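Local coordinates for protein response regulator aspartate phosphatase H (Bacillus subtilis, PDB 3Q15) that dephosphorylates the sporulation phosphotransferase Spo0F and also acts on the response regulator ComA, separating competence from sporulation in time, at residues S9-N17 / S103-D113; S178-A189 / H204-I215. All coordinates share one frame; numbering follows the deposited sequence.

Contact 1. Residues S9-N17 / S103-D113; sequences SSRVGVKIN and SLFFRGMYEFD
S10 of helix 9-24 drops among F106, M109, Y110 and D113 of helix 93-113 as a knob into a hole, where the first helix of the N-terminal three-helix bundle packs against a helix that runs into the first predicted TPR repeat. The axes of the two segments approach to 8.2 Å with a signed crossing angle of -134°, and the CA atoms of S10 and Y110 lie 4.8 Å apart. S10 carries the largest share of the interface. Its CB rests against the backbone of M109 and Y110, while OG, set between the backbone N and the carbonyl carbon (chi1 66°), gives its hydrogen to D113 OD2 over 2.7 Å. The carboxylate accepts on its anti lone pair, the one turned away from OD1, and the bond pins the serine to the last turn of helix 93-113.

F106 meets the same helix at G13. Its CB comes within 4.0 Å of G13 CA, where the lack of a side chain lets the two helices close up; F105 CD2 lies over the centre of one face of the phenylalanine ring. One turn after S10, V14 crosses Y110, itself one turn after F106, at about a right angle. V14 CG1 presses on Y110 CB at 3.5 Å, and V14 CG2 sits over one face of the tyrosine ring in a CH-pi contact, 4.2 Å from the centroid.

At the other end N17 replaces apolar packing with polar bonds. Its OD1 is engaged by Y54 of helix 49-67, which fixes which way the amide faces. A water accepts from both N17 ND2 and R107 NH1, and R107 is itself held side-on by E111. N17 ND2 also donates to S103 O at 2.8 Å, from the face of that carbonyl opposite the one reached by R107 N.

Contact 2. Residues S178-A189 / H204-I215; sequences SIRTIQSLFVIA and HLEAALELAMDI. With SO4 (sulfate ion), chain F.
The helical hairpin of the predicted third TPR repeat is packed together here: the axes of segments 178-189 and 204-214, within antiparallel helices 178-194 and 198-214, approach to 8.6 Å with a signed crossing angle of -161°. L185, the residue most covered, packs its CD1 onto A208, 3.5 Å from A208 N and 3.7 Å from A208 CB, the small alanine letting the leucine reach the backbone. F186 CE1 rests on A208 CB at 3.6 Å and F186 CD1 on L205 CD2, the ring turned obliquely to both. L185 CD2 approaches the edge of the H204 ring, whereas I188 sets CG2 over the centre of one face, 3.7 Å from the centroid and 11° off its normal. That methyl is anti to the I188 backbone N, which carries it across to the imidazole.

Toward the start of helix 178-194, L211 CD2 wedges between I182 CG1 and T181 CG2, the latter a tight 3.5 Å away. I182 CD1 meets A212 CB and I215 CD1, and I215 CG2 covers S178 OG. At the opposite end A189 CB and L205 CD2 close to 3.4 Å.

R180 points elsewhere, binding a sulfate, probably from the crystallisation liquor, and E142 of helix 137-153. With no hydrogen bond crossing between the segments, the hairpin relies on the fit of apolar side chains and of the F186 and H204 rings; H204, packed under I188 CG2, also carries at NE2 a hydrogen bond to OXT of Y378, the C-terminal residue of the second subunit.

In the fold
From the N terminus, helix 9-24 opens the three-helix bundle, and contact 1 closes a long loop over the 85 intervening, mostly helical residues when 103-113 returns against it. The bundle is thereby tied to the start of the TPR domain. Contact 2 follows in series and is local: only 14 residues separate 178-189 from 204-215, and it closes a single hairpin of the repeat array. The two neither nest nor cross. The centres of contact 1 and contact 2 lie about 29 Å apart, and the nearest atoms of contact 1 and contact 2 about 9 Å apart. Helix 137-153 stands between them, touched by F105, M109 and F112 from contact 1 and by R180, Q183 and S184 from contact 2.

Contact 1. Residues S9-N17 / S103-D113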
loop_
_atom_site.group_PDB
_atom_site.type_symbol
_atom_site.label_atom_id
_atom_site.label_comp_id
_atom_site.label_asym_id
_atom_site.label_seq_id
_atom_site.Cartn_x
_atom_site.Cartn_y
_atom_site.Cartn_z
ATOM N N SER A 9 -18.896 14.236 2.222
ATOM C CA SER A 9 -18.060 15.412 1.995
ATOM C C SER A 9 -17.106 15.244 0.815
ATOM O O SER A 9 -16.661 16.229 0.228
ATOM C CB SER A 9 -17.266 15.758 3.256
ATOM O OG SER A 9 -16.407 14.691 3.618
ATOM N N SER A 10 -16.787 14.000 0.477
ATOM C CA SER A 10 -15.940 13.717 -0.675
ATOM C C SER A 10 -16.667 14.080 -1.967
ATOM O O SER A 10 -16.057 14.557 -2.927
ATOM C CB SER A 10 -15.547 12.243 -0.699
ATOM O OG SER A 10 -16.684 11.433 -0.924
ATOM N N ARG A 11 -17.976 13.849 -1.983
ATOM C CA ARG A 11 -18.802 14.222 -3.122
ATOM C C ARG A 11 -18.778 15.734 -3.297
ATOM O O ARG A 11 -18.655 16.236 -4.411
ATOM C CB ARG A 11 -20.240 13.733 -2.938
ATOM C CG ARG A 11 -21.110 13.892 -4.175
ATOM C CD ARG A 11 -22.531 13.427 -3.909
ATOM N NE ARG A 11 -22.584 12.021 -3.519
ATOM C CZ ARG A 11 -23.656 11.429 -2.998
ATOM N NH1 ARG A 11 -24.769 12.122 -2.797
ATOM N NH2 ARG A 11 -23.613 10.143 -2.673
ATOM N N VAL A 12 -18.886 16.462 -2.191
ATOM C CA VAL A 12 -18.836 17.918 -2.246
ATOM C C VAL A 12 -17.431 18.391 -2.613
ATOM O O VAL A 12 -17.259 19.416 -3.279
ATOM C CB VAL A 12 -19.273 18.552 -0.919
ATOM C CG1 VAL A 12 -19.144 20.067 -0.989
ATOM C CG2 VAL A 12 -20.701 18.150 -0.592
ATOM N N GLY A 13 -16.433 17.628 -2.187
ATOM C CA GLY A 13 -15.051 17.937 -2.504
ATOM C C GLY A 13 -14.747 17.926 -3.993
ATOM O O GLY A 13 -14.056 18.813 -4.494
ATOM N N VAL A 14 -15.252 16.922 -4.705
ATOM C CA VAL A 14 -14.991 16.820 -6.135
ATOM C C VAL A 14 -15.738 17.886 -6.939
ATOM O O VAL A 14 -15.281 18.290 -8.004
ATOM C CB VAL A 14 -15.290 15.414 -6.699
ATOM C CG1 VAL A 14 -14.329 14.392 -6.111
ATOM C CG2 VAL A 14 -16.736 15.020 -6.439
ATOM N N LYS A 15 -16.878 18.342 -6.430
ATOM C CA LYS A 15 -17.595 19.439 -7.073
ATOM C C LYS A 15 -16.808 20.740 -6.914
ATOM O O LYS A 15 -16.778 21.573 -7.823
ATOM C CB LYS A 15 -19.010 19.590 -6.510
ATOM C CG LYS A 15 -19.777 20.762 -7.101
ATOM C CD LYS A 15 -21.228 20.780 -6.648
ATOM C CE LYS A 15 -21.986 19.567 -7.173
ATOM N NZ LYS A 15 -23.442 19.634 -6.863
ATOM N N ILE A 16 -16.171 20.903 -5.757
ATOM C CA ILE A 16 -15.269 22.029 -5.520
ATOM C C ILE A 16 -14.075 21.968 -6.479
ATOM O O ILE A 16 -13.622 22.992 -6.991
ATOM C CB ILE A 16 -14.771 22.063 -4.057
ATOM C CG1 ILE A 16 -15.934 22.350 -3.106
ATOM C CG2 ILE A 16 -13.680 23.111 -3.883
ATOM C CD1 ILE A 16 -15.532 22.463 -1.652
ATOM N N ASN A 17 -13.577 20.758 -6.719
ATOM C CA ASN A 17 -12.529 20.535 -7.707
ATOM C C ASN A 17 -12.969 21.029 -9.079
ATOM O O ASN A 17 -12.176 21.595 -9.830
ATOM C CB ASN A 17 -12.190 19.045 -7.804
ATOM C CG ASN A 17 -11.466 18.528 -6.578
ATOM O OD1 ASN A 17 -11.264 19.255 -5.601
ATOM N ND2 ASN A 17 -11.074 17.260 -6.618
ATOM N N SER A 103 -7.594 19.254 -3.478
ATOM C CA SER A 103 -8.263 18.731 -4.663
ATOM C C SER A 103 -7.908 17.262 -4.870
ATOM O O SER A 103 -8.767 16.454 -5.207
ATOM C CB SER A 103 -7.909 19.550 -5.913
ATOM O OG SER A 103 -6.533 19.421 -6.240
ATOM N N LEU A 104 -6.638 16.934 -4.656
ATOM C CA LEU A 104 -6.145 15.569 -4.794
ATOM C C LEU A 104 -6.619 14.687 -3.642
ATOM O O LEU A 104 -6.965 13.520 -3.836
ATOM C CB LEU A 104 -4.615 15.566 -4.847
ATOM C CG LEU A 104 -3.959 16.214 -6.067
ATOM C CD1 LEU A 104 -2.478 16.460 -5.819
ATOM C CD2 LEU A 104 -4.172 15.351 -7.309
ATOM N N PHE A 105 -6.625 15.250 -2.439
ATOM C CA PHE A 105 -7.025 14.505 -1.257
ATOM C C PHE A 105 -8.484 14.085 -1.351
ATOM O O PHE A 105 -8.804 12.902 -1.258
ATOM C CB PHE A 105 -6.796 15.319 0.019
ATOM C CG PHE A 105 -7.303 14.641 1.263
ATOM C CD1 PHE A 105 -6.504 13.739 1.954
ATOM C CD2 PHE A 105 -8.585 14.889 1.731
ATOM C CE1 PHE A 105 -6.971 13.103 3.098
ATOM C CE2 PHE A 105 -9.061 14.257 2.873
ATOM C CZ PHE A 105 -8.251 13.362 3.558
ATOM N N PHE A 106 -9.366 15.058 -1.541
ATOM C CA PHE A 106 -10.791 14.768 -1.626
ATOM C C PHE A 106 -11.160 13.938 -2.850
ATOM O O PHE A 106 -12.154 13.221 -2.833
ATOM C CB PHE A 106 -11.608 16.054 -1.580
ATOM C CG PHE A 106 -11.697 16.643 -0.212
ATOM C CD1 PHE A 106 -12.455 16.026 0.768
ATOM C CD2 PHE A 106 -11.008 17.800 0.106
ATOM C CE1 PHE A 106 -12.533 16.559 2.045
ATOM C CE2 PHE A 106 -11.083 18.338 1.377
ATOM C CZ PHE A 106 -11.846 17.717 2.347
ATOM N N ARG A 107 -10.364 14.039 -3.908
ATOM C CA ARG A 107 -10.580 13.207 -5.081
ATOM C C ARG A 107 -10.237 11.761 -4.752
ATOM O O ARG A 107 -10.918 10.836 -5.194
ATOM C CB ARG A 107 -9.751 13.699 -6.271
ATOM C CG ARG A 107 -9.846 12.802 -7.493
ATOM C CD ARG A 107 -11.287 12.637 -7.951
ATOM N NE ARG A 107 -11.407 11.697 -9.062
ATOM C CZ ARG A 107 -11.379 12.043 -10.346
ATOM N NH1 ARG A 107 -11.232 13.315 -10.691
ATOM N NH2 ARG A 107 -11.500 11.115 -11.285
ATOM N N GLY A 108 -9.181 11.574 -3.970
ATOM C CA GLY A 108 -8.796 10.254 -3.506
ATOM C C GLY A 108 -9.861 9.645 -2.614
ATOM O O GLY A 108 -10.194 8.466 -2.743
ATOM N N MET A 109 -10.403 10.452 -1.710
ATOM C CA MET A 109 -11.466 9.984 -0.830
ATOM C C MET A 109 -12.742 9.675 -1.616
ATOM O O MET A 109 -13.462 8.733 -1.293
ATOM C CB MET A 109 -11.744 11.003 0.278
ATOM C CG MET A 109 -10.638 11.107 1.327
ATOM S SD MET A 109 -10.286 9.527 2.129
ATOM C CE MET A 109 -9.002 10.002 3.284
ATOM N N TYR A 110 -13.018 10.460 -2.650
ATOM C CA TYR A 110 -14.181 10.194 -3.496
ATOM C C TYR A 110 -14.056 8.836 -4.179
ATOM O O TYR A 110 -15.009 8.053 -4.216
ATOM C CB TYR A 110 -14.367 11.295 -4.537
ATOM C CG TYR A 110 -15.520 11.056 -5.488
ATOM C CD1 TYR A 110 -16.831 11.326 -5.108
ATOM C CD2 TYR A 110 -15.300 10.567 -6.769
ATOM C CE1 TYR A 110 -17.894 11.109 -5.982
ATOM C CE2 TYR A 110 -16.354 10.347 -7.647
ATOM C CZ TYR A 110 -17.647 10.621 -7.247
ATOM O OH TYR A 110 -18.696 10.404 -8.117
ATOM N N GLU A 111 -12.876 8.559 -4.721
ATOM C CA GLU A 111 -12.612 7.273 -5.342
ATOM C C GLU A 111 -12.728 6.163 -4.307
ATOM O O GLU A 111 -13.305 5.108 -4.574
ATOM C CB GLU A 111 -11.232 7.269 -5.999
ATOM C CG GLU A 111 -11.093 8.282 -7.139
ATOM C CD GLU A 111 -11.986 7.960 -8.335
ATOM O OE1 GLU A 111 -12.469 6.811 -8.435
ATOM O OE2 GLU A 111 -12.203 8.855 -9.179
ATOM N N PHE A 112 -12.190 6.414 -3.118
ATOM C CA PHE A 112 -12.265 5.455 -2.021
ATOM C C PHE A 112 -13.712 5.138 -1.659
ATOM O O PHE A 112 -14.064 3.980 -1.442
ATOM C CB PHE A 112 -11.506 5.982 -0.794
ATOM C CG PHE A 112 -11.707 5.157 0.444
ATOM C CD1 PHE A 112 -10.936 4.032 0.673
ATOM C CD2 PHE A 112 -12.663 5.511 1.381
ATOM C CE1 PHE A 112 -11.116 3.278 1.807
ATOM C CE2 PHE A 112 -12.847 4.759 2.518
ATOM C CZ PHE A 112 -12.072 3.640 2.731
ATOM N N ASP A 113 -14.552 6.168 -1.613
ATOM C CA ASP A 113 -15.955 5.999 -1.239
ATOM C C ASP A 113 -16.779 5.229 -2.272
ATOM O O ASP A 113 -17.824 4.662 -1.944
ATOM C CB ASP A 113 -16.602 7.353 -0.955
ATOM C CG ASP A 113 -16.130 7.955 0.350
ATOM O OD1 ASP A 113 -15.662 7.186 1.217
ATOM O OD2 ASP A 113 -16.226 9.192 0.510
HETATM O O HOH W 1 -11.249 15.867 -9.454
#

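Contact 2. Residues S178-A189 / H204-I215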
loop_
_atom_site.group_PDB
_atom_site.type_symbol
_atom_site.label_atom_id
_atom_site.label_comp_id
_atom_site.label_asym_id
_atom_site.label_seq_id
_atom_site.Cartn_x
_atom_site.Cartn_y
_atom_site.Cartn_z
ATOM N N SER A 178 -4.293 14.169 22.448
ATOM C CA SER A 178 -4.504 12.868 23.078
ATOM C C SER A 178 -5.587 12.056 22.374
ATOM O O SER A 178 -5.455 10.845 22.205
ATOM C CB SER A 178 -4.845 13.034 24.563
ATOM O OG SER A 178 -5.961 13.890 24.743
ATOM N N ILE A 179 -6.658 12.728 21.966
ATOM C CA ILE A 179 -7.745 12.065 21.252
ATOM C C ILE A 179 -7.234 11.327 20.013
ATOM O O ILE A 179 -7.513 10.141 19.826
ATOM C CB ILE A 179 -8.847 13.064 20.841
ATOM C CG1 ILE A 179 -9.524 13.650 22.082
ATOM C CG2 ILE A 179 -9.871 12.393 19.938
ATOM C CD1 ILE A 179 -10.081 12.601 23.028
ATOM N N ARG A 180 -6.490 12.033 19.166
ATOM C CA ARG A 180 -5.922 11.426 17.966
ATOM C C ARG A 180 -4.967 10.296 18.323
ATOM O O ARG A 180 -4.820 9.337 17.567
ATOM C CB ARG A 180 -5.196 12.469 17.109
ATOM C CG ARG A 180 -6.095 13.223 16.136
ATOM C CD ARG A 180 -6.608 12.308 15.033
ATOM N NE ARG A 180 -7.250 13.056 13.955
ATOM C CZ ARG A 180 -8.501 12.866 13.544
ATOM N NH1 ARG A 180 -9.262 11.943 14.118
ATOM N NH2 ARG A 180 -8.988 13.597 12.552
ATOM N N THR A 181 -4.318 10.418 19.477
ATOM C CA THR A 181 -3.371 9.412 19.944
ATOM C C THR A 181 -4.105 8.130 20.293
ATOM O O THR A 181 -3.670 7.038 19.945
ATOM C CB THR A 181 -2.594 9.914 21.185
ATOM O OG1 THR A 181 -1.826 11.070 20.831
ATOM C CG2 THR A 181 -1.656 8.840 21.712
ATOM N N ILE A 182 -5.230 8.274 20.984
ATOM C CA ILE A 182 -6.057 7.134 21.343
ATOM C C ILE A 182 -6.614 6.469 20.090
ATOM O O ILE A 182 -6.547 5.247 19.945
ATOM C CB ILE A 182 -7.206 7.549 22.271
ATOM C CG1 ILE A 182 -6.649 8.002 23.627
ATOM C CG2 ILE A 182 -8.185 6.401 22.447
ATOM C CD1 ILE A 182 -7.683 8.579 24.561
ATOM N N GLN A 183 -7.150 7.283 19.184
ATOM C CA GLN A 183 -7.681 6.779 17.919
ATOM C C GLN A 183 -6.591 6.074 17.121
ATOM O O GLN A 183 -6.853 5.081 16.447
ATOM C CB GLN A 183 -8.284 7.916 17.086
ATOM C CG GLN A 183 -9.518 8.560 17.694
ATOM C CD GLN A 183 -9.888 9.870 17.018
ATOM O OE1 GLN A 183 -9.023 10.688 16.697
ATOM N NE2 GLN A 183 -11.180 10.071 16.794
ATOM N N SER A 184 -5.369 6.592 17.200
ATOM C CA SER A 184 -4.243 5.988 16.491
ATOM C C SER A 184 -3.883 4.637 17.095
ATOM O O SER A 184 -3.513 3.704 16.379
ATOM C CB SER A 184 -3.030 6.918 16.493
ATOM O OG SER A 184 -3.286 8.082 15.725
ATOM N N LEU A 185 -3.999 4.537 18.413
ATOM C CA LEU A 185 -3.754 3.278 19.101
ATOM C C LEU A 185 -4.803 2.243 18.714
ATOM O O LEU A 185 -4.479 1.074 18.496
ATOM C CB LEU A 185 -3.730 3.491 20.619
ATOM C CG LEU A 185 -2.574 4.359 21.127
ATOM C CD1 LEU A 185 -2.769 4.759 22.587
ATOM C CD2 LEU A 185 -1.243 3.643 20.939
ATOM N N PHE A 186 -6.060 2.673 18.632
ATOM C CA PHE A 186 -7.135 1.789 18.179
ATOM C C PHE A 186 -6.865 1.265 16.772
ATOM O O PHE A 186 -7.076 0.085 16.486
ATOM C CB PHE A 186 -8.495 2.496 18.225
ATOM C CG PHE A 186 -9.010 2.731 19.616
ATOM C CD1 PHE A 186 -8.407 2.121 20.706
ATOM C CD2 PHE A 186 -10.097 3.560 19.836
ATOM C CE1 PHE A 186 -8.876 2.335 21.991
ATOM C CE2 PHE A 186 -10.572 3.777 21.119
ATOM C CZ PHE A 186 -9.959 3.162 22.198
ATOM N N VAL A 187 -6.396 2.146 15.893
ATOM C CA VAL A 187 -6.092 1.754 14.523
ATOM C C VAL A 187 -4.966 0.725 14.488
ATOM O O VAL A 187 -5.047 -0.270 13.770
ATOM C CB VAL A 187 -5.730 2.965 13.651
ATOM C CG1 VAL A 187 -5.234 2.505 12.287
ATOM C CG2 VAL A 187 -6.938 3.879 13.503
ATOM N N ILE A 188 -3.925 0.958 15.278
ATOM C CA ILE A 188 -2.810 0.023 15.355
ATOM C C ILE A 188 -3.273 -1.347 15.852
ATOM O O ILE A 188 -2.910 -2.380 15.287
ATOM C CB ILE A 188 -1.698 0.561 16.267
ATOM C CG1 ILE A 188 -1.141 1.869 15.703
ATOM C CG2 ILE A 188 -0.587 -0.463 16.422
ATOM C CD1 ILE A 188 -0.144 2.560 16.630
ATOM N N ALA A 189 -4.075 -1.351 16.913
ATOM C CA ALA A 189 -4.637 -2.591 17.435
ATOM C C ALA A 189 -5.491 -3.284 16.378
ATOM O O ALA A 189 -5.353 -4.484 16.148
ATOM C CB ALA A 189 -5.461 -2.314 18.678
ATOM N N HIS A 204 -1.297 -1.834 22.962
ATOM C CA HIS A 204 -1.761 -0.544 22.462
ATOM C C HIS A 204 -3.126 -0.184 23.036
ATOM O O HIS A 204 -3.393 0.977 23.348
ATOM C CB HIS A 204 -1.780 -0.534 20.931
ATOM C CG HIS A 204 -0.445 -0.828 20.321
ATOM N ND1 HIS A 204 0.578 0.097 20.290
ATOM C CD2 HIS A 204 0.044 -1.950 19.746
ATOM C CE1 HIS A 204 1.636 -0.441 19.711
ATOM N NE2 HIS A 204 1.339 -1.682 19.370
ATOM N N LEU A 205 -3.987 -1.184 23.189
ATOM C CA LEU A 205 -5.293 -0.953 23.789
ATOM C C LEU A 205 -5.152 -0.532 25.250
ATOM O O LEU A 205 -5.926 0.288 25.744
ATOM C CB LEU A 205 -6.177 -2.197 23.667
ATOM C CG LEU A 205 -6.552 -2.607 22.237
ATOM C CD1 LEU A 205 -7.457 -3.828 22.245
ATOM C CD2 LEU A 205 -7.219 -1.458 21.496
ATOM N N GLU A 206 -4.158 -1.084 25.938
ATOM C CA GLU A 206 -3.935 -0.730 27.336
ATOM C C GLU A 206 -3.416 0.700 27.463
ATOM O O GLU A 206 -3.840 1.442 28.349
ATOM C CB GLU A 206 -2.982 -1.721 28.010
ATOM C CG GLU A 206 -3.567 -3.118 28.184
ATOM C CD GLU A 206 -2.582 -4.104 28.789
ATOM O OE1 GLU A 206 -3.030 -5.135 29.334
ATOM O OE2 GLU A 206 -1.360 -3.853 28.717
ATOM N N ALA A 207 -2.502 1.088 26.580
ATOM C CA ALA A 207 -1.990 2.455 26.584
ATOM C C ALA A 207 -3.122 3.429 26.289
ATOM O O ALA A 207 -3.203 4.502 26.881
ATOM C CB ALA A 207 -0.875 2.612 25.562
ATOM N N ALA A 208 -4.002 3.044 25.370
ATOM C CA ALA A 208 -5.161 3.865 25.048
ATOM C C ALA A 208 -6.057 4.028 26.270
ATOM O O ALA A 208 -6.523 5.127 26.564
ATOM C CB ALA A 208 -5.943 3.265 23.885
ATOM N N LEU A 209 -6.296 2.931 26.984
ATOM C CA LEU A 209 -7.104 2.990 28.195
ATOM C C LEU A 209 -6.505 3.955 29.217
ATOM O O LEU A 209 -7.212 4.795 29.773
ATOM C CB LEU A 209 -7.266 1.602 28.823
ATOM C CG LEU A 209 -7.959 1.576 30.193
ATOM C CD1 LEU A 209 -9.360 2.170 30.106
ATOM C CD2 LEU A 209 -8.012 0.165 30.766
ATOM N N GLU A 210 -5.204 3.827 29.462
ATOM C CA GLU A 210 -4.526 4.674 30.442
ATOM C C GLU A 210 -4.599 6.144 30.054
ATOM O O GLU A 210 -4.873 7.003 30.889
ATOM C CB GLU A 210 -3.066 4.245 30.628
ATOM C CG GLU A 210 -2.830 3.362 31.845
ATOM C CD GLU A 210 -1.449 3.551 32.454
ATOM O OE1 GLU A 210 -0.468 3.692 31.693
ATOM O OE2 GLU A 210 -1.346 3.568 33.699
ATOM N N LEU A 211 -4.351 6.427 28.782
ATOM C CA LEU A 211 -4.398 7.795 28.287
ATOM C C LEU A 211 -5.805 8.369 28.432
ATOM O O LEU A 211 -5.984 9.505 28.876
ATOM C CB LEU A 211 -3.949 7.843 26.826
ATOM C CG LEU A 211 -3.809 9.227 26.198
ATOM C CD1 LEU A 211 -2.857 10.093 27.013
ATOM C CD2 LEU A 211 -3.336 9.102 24.760
ATOM N N ALA A 212 -6.801 7.565 28.065
ATOM C CA ALA A 212 -8.204 7.968 28.135
ATOM C C ALA A 212 -8.649 8.305 29.556
ATOM O O ALA A 212 -9.476 9.193 29.761
ATOM C CB ALA A 212 -9.096 6.883 27.545
ATOM N N MET A 213 -8.109 7.585 30.535
ATOM C CA MET A 213 -8.441 7.842 31.935
ATOM C C MET A 213 -7.756 9.100 32.463
ATOM O O MET A 213 -8.309 9.809 33.304
ATOM C CB MET A 213 -8.107 6.633 32.812
ATOM C CG MET A 213 -9.209 5.585 32.856
ATOM S SD MET A 213 -8.868 4.252 34.016
ATOM C CE MET A 213 -10.456 3.426 34.066
ATOM N N ASP A 214 -6.554 9.376 31.966
ATOM C CA ASP A 214 -5.843 10.591 32.340
ATOM C C ASP A 214 -6.630 11.830 31.917
ATOM O O ASP A 214 -6.828 12.747 32.709
ATOM C CB ASP A 214 -4.440 10.615 31.726
ATOM C CG ASP A 214 -3.473 9.683 32.438
ATOM O OD1 ASP A 214 -2.782 8.902 31.749
ATOM O OD2 ASP A 214 -3.394 9.735 33.684
ATOM N N ILE A 215 -7.091 11.847 30.669
ATOM C CA ILE A 215 -7.849 12.983 30.156
ATOM C C ILE A 215 -9.309 12.937 30.595
ATOM O O ILE A 215 -10.114 13.769 30.179
ATOM C CB ILE A 215 -7.784 13.069 28.619
ATOM C CG1 ILE A 215 -8.317 11.780 27.991
ATOM C CG2 ILE A 215 -6.361 13.341 28.161
ATOM C CD1 ILE A 215 -8.233 11.765 26.489
HETATM S S SO4 F . -12.616 12.520 12.676
HETATM O O1 SO4 F . -12.245 12.796 14.061
HETATM O O2 SO4 F . -14.061 12.662 12.524
HETATM O O3 SO4 F . -11.939 13.459 11.785
HETATM O O4 SO4 F . -12.225 11.154 12.338
#